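Local structure of putative 5-dehydro-2-deoxygluconokinase (Bacillus halodurans C-125, 2QCV) at residues 208-213 with 237-242; 220-225 with 247-252; 181-184 with 188-191. The protein probably phosphorylates 5-dehydro-2-deoxy-D-gluconate with ATP, as a PfkB-family sugar kinase in the breakdown of myo-inositol. All coordinates share one frame; numbering follows the deposited sequence.

Contact 1. Residues 208-213 with 237-242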
# COMPACT_ATOMS: atom_id res chain seq x y z
N GLU A 208 13.83 9.93 28.80
CA GLU A 208 14.05 9.75 27.36
C GLU A 208 12.78 9.96 26.54
O GLU A 208 12.81 10.59 25.48
CB GLU A 208 14.67 8.38 27.10
CG GLU A 208 16.11 8.29 27.58
N GLU A 209 11.65 9.53 27.07
CA GLU A 209 10.36 9.72 26.43
C GLU A 209 9.93 11.19 26.41
O GLU A 209 9.37 11.68 25.41
CB GLU A 209 9.34 8.82 27.10
CG GLU A 209 9.56 7.37 26.81
CD GLU A 209 8.73 6.37 27.64
OE1 GLU A 209 8.23 6.67 28.73
OE2 GLU A 209 8.56 5.25 27.15
N PHE A 210 10.21 11.93 27.47
CA PHE A 210 9.96 13.36 27.44
C PHE A 210 10.88 14.06 26.46
O PHE A 210 10.44 15.05 25.82
CB PHE A 210 10.05 14.00 28.83
CG PHE A 210 8.79 13.77 29.68
CD1 PHE A 210 7.69 14.59 29.55
CD2 PHE A 210 8.71 12.70 30.55
CE1 PHE A 210 6.54 14.37 30.33
CE2 PHE A 210 7.56 12.49 31.36
CZ PHE A 210 6.50 13.32 31.25
N ASP A 211 12.13 13.59 26.33
CA ASP A 211 13.02 14.15 25.30
C ASP A 211 12.37 14.00 23.92
O ASP A 211 12.35 14.94 23.16
CB ASP A 211 14.41 13.49 25.25
CG ASP A 211 15.16 13.59 26.53
OD1 ASP A 211 14.91 14.53 27.32
OD2 ASP A 211 16.06 12.75 26.74
N VAL A 212 11.81 12.82 23.63
CA VAL A 212 11.13 12.58 22.35
C VAL A 212 9.95 13.52 22.16
O VAL A 212 9.80 14.13 21.11
CB VAL A 212 10.77 11.10 22.21
CG1 VAL A 212 9.83 10.84 21.02
CG2 VAL A 212 12.10 10.30 22.06
N LEU A 213 9.11 13.62 23.17
CA LEU A 213 7.99 14.56 23.21
C LEU A 213 8.41 15.98 22.85
O LEU A 213 7.71 16.68 22.13
CB LEU A 213 7.37 14.52 24.60
CG LEU A 213 6.08 15.31 24.96
CD1 LEU A 213 5.23 14.71 26.10
CD2 LEU A 213 6.41 16.79 25.26
N ILE A 237 2.94 15.77 36.53
CA ILE A 237 3.86 15.23 35.55
C ILE A 237 4.83 14.34 36.29
O ILE A 237 5.44 14.76 37.30
CB ILE A 237 4.63 16.38 34.82
CG1 ILE A 237 3.64 17.31 34.11
CG2 ILE A 237 5.72 15.85 33.87
CD1 ILE A 237 4.21 18.63 33.62
N VAL A 238 4.93 13.10 35.85
CA VAL A 238 5.83 12.12 36.47
C VAL A 238 6.95 11.74 35.51
O VAL A 238 6.70 11.26 34.41
CB VAL A 238 5.06 10.87 36.92
CG1 VAL A 238 6.03 9.85 37.53
CG2 VAL A 238 3.89 11.26 37.92
N ILE A 239 8.19 12.02 35.88
CA ILE A 239 9.33 11.81 34.99
C ILE A 239 10.24 10.76 35.64
O ILE A 239 10.72 10.97 36.76
CB ILE A 239 10.14 13.13 34.69
CG1 ILE A 239 9.18 14.28 34.26
CG2 ILE A 239 11.29 12.88 33.67
CD1 ILE A 239 9.84 15.62 33.88
N LYS A 240 10.43 9.63 34.97
CA LYS A 240 11.17 8.48 35.51
C LYS A 240 12.59 8.42 34.95
O LYS A 240 12.83 8.63 33.75
CB LYS A 240 10.45 7.19 35.17
CG LYS A 240 8.97 7.21 35.60
CD LYS A 240 8.28 5.98 35.11
CE LYS A 240 7.91 6.04 33.66
NZ LYS A 240 7.54 4.66 33.14
N HIS A 241 13.52 8.13 35.85
CA HIS A 241 14.94 8.11 35.51
C HIS A 241 15.61 6.77 35.91
O HIS A 241 16.81 6.73 36.26
CB HIS A 241 15.66 9.25 36.19
CG HIS A 241 15.18 10.62 35.80
ND1 HIS A 241 15.91 11.45 34.97
CD2 HIS A 241 14.06 11.32 36.12
CE1 HIS A 241 15.27 12.59 34.81
NE2 HIS A 241 14.15 12.55 35.51
N GLY A 242 14.87 5.68 35.83
CA GLY A 242 15.42 4.35 36.11
C GLY A 242 16.03 4.29 37.50
O GLY A 242 15.41 4.67 38.48
O HOH W 1 7.11 5.19 30.42
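Phe210 of helix 207-213 packs against Ile237, Val238 and Ile239 of strand 236-240, a helix-on-sheet contact in the alpha/beta core of the ribokinase-like fold. The strand lies next to strand 202-206, which leads into this helix. Glu209 probably stands where this family has the glutamate of its N-x-x-E motif, with Thr206 in place of the asparagine. The local axes of 208-213 and 237-240 pass 8.8 Å apart, and their directions differ by 119°. With CG beside its own backbone N (chi1 -78°), Phe210 lays its ring against the three strand residues. Ile239 CG1 sits over one face of this ring, 4.2 Å from its centroid and 26° off the normal. This is a CH-pi contact. The same CG1 is 3.8 Å from Phe210 CE2. At the ring edge, Phe210 CE2 is 3.4 Å from Val238 O, which lies near the ring plane. Phe210 CZ meets the methyl CG2 of Ile237 at 3.7 Å, obliquely. Val203 of strand 202-206 and Thr225 of helix 222-229 also touch the Phe210 side chain.

A polar link runs beside this apolar patch. Glu209 OE1 and Lys240 NZ are 4.9 Å apart, too far for a direct pair. Water 1 bridges them, donating to Glu209 OE1 at 2.5 Å and accepting from Lys240 NZ at 2.8 Å. Glu209 OE1 also takes the N-H of Thr206, and OE2 that of Tyr178. Lys240 makes a cation-pi contact with Tyr275.

The chemistry is thus divided. Dispersion and a ring edge turned to a carbonyl oxygen join helix to strand in the buried part. At the side, two backbone N-H groups and the water hold the Glu209 carboxylate in place beside the strand.

Contact 2. Residues 220-225 with 247-252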
# COMPACT_ATOMS: atom_id res chain seq x y z
N GLY A 220 16.90 16.30 28.30
CA GLY A 220 16.33 17.57 28.70
C GLY A 220 16.36 17.75 30.21
O GLY A 220 16.81 16.89 30.95
N ASP A 221 15.90 18.92 30.63
CA ASP A 221 15.91 19.38 32.03
C ASP A 221 14.47 19.32 32.50
O ASP A 221 13.57 19.89 31.84
CB ASP A 221 16.42 20.83 32.06
CG ASP A 221 16.42 21.46 33.46
OD1 ASP A 221 15.55 21.15 34.29
OD2 ASP A 221 17.29 22.30 33.70
N ASN A 222 14.22 18.63 33.60
CA ASN A 222 12.84 18.44 34.09
C ASN A 222 12.18 19.80 34.39
O ASN A 222 10.96 19.95 34.22
CB ASN A 222 12.78 17.57 35.33
CG ASN A 222 13.16 16.13 35.07
OD1 ASN A 222 13.51 15.74 33.95
ND2 ASN A 222 13.09 15.32 36.12
N ASP A 223 12.96 20.76 34.90
CA ASP A 223 12.40 22.08 35.24
C ASP A 223 11.88 22.78 33.97
O ASP A 223 10.84 23.43 33.99
CB ASP A 223 13.39 22.97 35.98
CG ASP A 223 13.70 22.46 37.38
OD1 ASP A 223 12.85 21.75 37.97
OD2 ASP A 223 14.79 22.76 37.89
N GLU A 224 12.58 22.61 32.85
CA GLU A 224 12.12 23.17 31.60
C GLU A 224 10.92 22.43 31.05
O GLU A 224 9.99 23.03 30.51
CB GLU A 224 13.26 23.21 30.57
CG GLU A 224 14.33 24.24 30.93
CD GLU A 224 13.71 25.62 31.17
OE1 GLU A 224 13.05 26.14 30.24
OE2 GLU A 224 13.84 26.16 32.30
N THR A 225 10.93 21.11 31.18
CA THR A 225 9.80 20.28 30.72
C THR A 225 8.52 20.72 31.39
O THR A 225 7.50 20.88 30.72
CB THR A 225 10.07 18.82 31.05
OG1 THR A 225 11.25 18.41 30.35
CG2 THR A 225 8.88 17.91 30.71
N PHE A 247 10.45 11.34 39.64
CA PHE A 247 10.10 12.67 40.17
C PHE A 247 8.71 13.01 39.68
O PHE A 247 8.39 12.80 38.48
CB PHE A 247 11.14 13.67 39.70
CG PHE A 247 12.54 13.28 40.11
CD1 PHE A 247 13.27 12.37 39.34
CD2 PHE A 247 13.11 13.77 41.28
CE1 PHE A 247 14.54 11.98 39.73
CE2 PHE A 247 14.36 13.37 41.68
CZ PHE A 247 15.09 12.49 40.90
N ALA A 248 7.85 13.44 40.59
CA ALA A 248 6.54 13.92 40.24
C ALA A 248 6.46 15.40 40.57
O ALA A 248 6.95 15.84 41.65
CB ALA A 248 5.47 13.15 41.00
N TYR A 249 5.84 16.15 39.68
CA TYR A 249 5.71 17.60 39.81
C TYR A 249 4.24 18.01 39.65
O TYR A 249 3.59 17.52 38.75
CB TYR A 249 6.51 18.27 38.69
CG TYR A 249 7.98 17.87 38.62
CD1 TYR A 249 8.92 18.55 39.38
CD2 TYR A 249 8.39 16.81 37.84
CE1 TYR A 249 10.27 18.21 39.34
CE2 TYR A 249 9.72 16.46 37.76
CZ TYR A 249 10.67 17.17 38.52
OH TYR A 249 11.96 16.82 38.49
N THR A 250 3.75 18.92 40.49
CA THR A 250 2.37 19.40 40.43
C THR A 250 2.35 20.85 39.94
O THR A 250 3.33 21.60 40.11
CB THR A 250 1.66 19.32 41.80
OG1 THR A 250 2.25 20.27 42.70
CG2 THR A 250 1.78 17.91 42.34
N LYS A 251 1.23 21.23 39.33
CA LYS A 251 1.07 22.56 38.79
C LYS A 251 1.14 23.61 39.92
O LYS A 251 1.60 24.72 39.71
CB LYS A 251 -0.27 22.68 38.06
CG LYS A 251 -0.40 24.08 37.46
CD LYS A 251 -1.53 24.31 36.53
CE LYS A 251 -1.18 25.53 35.61
NZ LYS A 251 -2.00 25.56 34.39
N ALA A 252 0.70 23.23 41.11
CA ALA A 252 0.81 24.05 42.34
C ALA A 252 2.24 24.34 42.76
O ALA A 252 2.48 25.22 43.55
CB ALA A 252 0.07 23.34 43.51
O HOH W 2 13.42 18.97 38.95
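Asn222 has CG beside its backbone N and opposite its carbonyl carbon (chi1 -68°), and Tyr249 is turned the same way (chi1 -56°). These turns bring the amide in the N-terminal turn of helix 222-229 to the phenol carried by strand 246-250. This surface contact lies next to strand 255-258, outermost in the large sheet. Asn222 ND2 donates to Tyr249 OH over 3.0 Å, with an N-H...O angle of 164°. The phenol oxygen lies almost in the amide plane. The amide and ring planes stand nearly perpendicular, and Asn222 CB packs 3.3 Å from Tyr249 OH. The Phe247 ring is a looser neighbour, its CD1 4.4 Å from Asn222 ND2.

Water 2 adds a second link. It donates to Asp223 OD1 at 3.0 Å and lies 2.6 Å from Tyr249 OH. Asp221 is the N-cap of the helix, and its OD1 accepts from Asp223 N at 2.7 Å.

Asn222 OD1 accepts from Arg207 NH1, and ND2 also hydrogen-bonds to His241 NE2. The amide is therefore gripped at both ends, which fixes its rotation. Its N-H groups serve a phenol and an imidazole, and its oxygen faces a guanidinium whose charge would probably polarise it further.

Contact 3. Residues 181-184 with 188-191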
# COMPACT_ATOMS: atom_id res chain seq x y z
N TYR A 181 10.20 2.00 16.61
CA TYR A 181 9.93 1.30 15.35
C TYR A 181 8.46 1.30 14.95
O TYR A 181 8.12 0.91 13.82
CB TYR A 181 10.47 -0.10 15.44
CG TYR A 181 11.97 -0.10 15.42
CD1 TYR A 181 12.66 0.15 14.25
CD2 TYR A 181 12.68 -0.32 16.56
CE1 TYR A 181 14.04 0.16 14.22
CE2 TYR A 181 14.05 -0.33 16.55
CZ TYR A 181 14.72 -0.08 15.39
OH TYR A 181 16.10 -0.07 15.42
N SER A 182 7.59 1.77 15.83
CA SER A 182 6.18 2.00 15.43
C SER A 182 5.92 3.31 14.69
O SER A 182 4.81 3.52 14.16
CB SER A 182 5.24 1.95 16.64
OG SER A 182 5.20 0.66 17.16
N TRP A 183 6.92 4.16 14.65
CA TRP A 183 6.82 5.50 14.06
C TRP A 183 7.70 5.67 12.84
O TRP A 183 8.70 4.96 12.65
CB TRP A 183 7.23 6.54 15.11
CG TRP A 183 6.32 6.59 16.28
CD1 TRP A 183 6.41 5.83 17.39
CD2 TRP A 183 5.19 7.47 16.47
NE1 TRP A 183 5.38 6.13 18.25
CE2 TRP A 183 4.62 7.14 17.71
CE3 TRP A 183 4.60 8.49 15.71
CZ2 TRP A 183 3.50 7.79 18.21
CZ3 TRP A 183 3.46 9.13 16.20
CH2 TRP A 183 2.95 8.80 17.45
N GLU A 184 7.37 6.65 12.01
CA GLU A 184 8.19 6.96 10.85
C GLU A 184 9.43 7.76 11.21
O GLU A 184 10.55 7.46 10.75
CB GLU A 184 7.36 7.69 9.78
CG GLU A 184 6.17 6.87 9.27
CD GLU A 184 6.64 5.60 8.57
OE1 GLU A 184 7.47 5.74 7.64
OE2 GLU A 184 6.23 4.47 8.96
N GLU A 188 7.87 13.21 14.00
CA GLU A 188 6.47 12.81 13.95
C GLU A 188 5.95 12.44 15.35
O GLU A 188 4.87 12.88 15.77
CB GLU A 188 6.31 11.62 13.00
CG GLU A 188 4.95 11.04 12.91
CD GLU A 188 4.98 9.61 12.37
OE1 GLU A 188 6.05 8.96 12.42
OE2 GLU A 188 3.94 9.15 11.91
N THR A 189 6.74 11.66 16.07
CA THR A 189 6.39 11.31 17.44
C THR A 189 6.24 12.59 18.27
O THR A 189 5.26 12.73 18.99
CB THR A 189 7.40 10.30 18.06
OG1 THR A 189 7.61 9.20 17.14
CG2 THR A 189 6.89 9.79 19.41
N ALA A 190 7.18 13.53 18.17
CA ALA A 190 7.13 14.79 18.93
C ALA A 190 5.84 15.58 18.66
O ALA A 190 5.17 16.05 19.58
CB ALA A 190 8.36 15.66 18.62
N VAL A 191 5.46 15.65 17.40
CA VAL A 191 4.25 16.34 17.02
C VAL A 191 3.02 15.83 17.81
O VAL A 191 2.24 16.62 18.35
CB VAL A 191 4.05 16.27 15.49
CG1 VAL A 191 2.58 16.65 15.09
CG2 VAL A 191 5.08 17.17 14.81
O HOH W 3 3.97 6.52 12.20
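The indole of Trp183 carries Thr189 over one face and meets the carboxylate of Glu188 at its edge. Thr189 OG1 stands 3.0 Å from Trp183 CG and makes a weak hydrogen bond to Thr185 O. The methyl CG2 of Thr189 lies 3.9 Å above the indole plane. Thr189 CA makes a CH-pi contact, 4.0 Å from the centroid of the six-membered ring. At the edge, Glu188 CD is 3.5 Å from Trp183 CE3, with the carboxylate turned almost perpendicular to the indole.

These residues belong to the loop after strand 171-175 and the first turns of helix 186-199. Thr185 caps this helix, its OG1 accepting from Glu188 N, and the Thr-x-x-Glu sequence is consistent with a capping box. Glu188 CG is anti to the backbone N (chi1 176°), and through the extended chain OE1 accepts from Glu184 N at 2.7 Å with its syn lone pair, in a bent bond (139°). Water 3 donates to Glu188 OE2 at 2.6 Å. Arg155 NH2 forms a salt bridge with Glu188 OE2 and probably offsets its charge. Glu184 OE2 forms a salt bridge with Lys151 NZ, while Glu188 also packs on Glu156 of the second subunit.

Along the chain contact 3 closes first; then contacts 1 and 2 interlock, their segments alternating. Contacts 1 and 2 have centres about 10 Å apart and share the main mixed sheet. Their strands 236-240 and 246-250 are antiparallel neighbours, probably bonded through Ile239 N to Phe247 O. Helices 207-213 and 222-229 follow each other. Contact 3 lies about 16 Å from contact 1, centre to centre. They touch where Val212 CG1 meets Thr189 CG2. Contacts 2 and 3 do not touch; their nearest atoms are about 12 Å apart. The three thus join the end of the large sheet, through helix 207-213, to helix 186-199, whose Glu188 and Val191 pack on the second subunit.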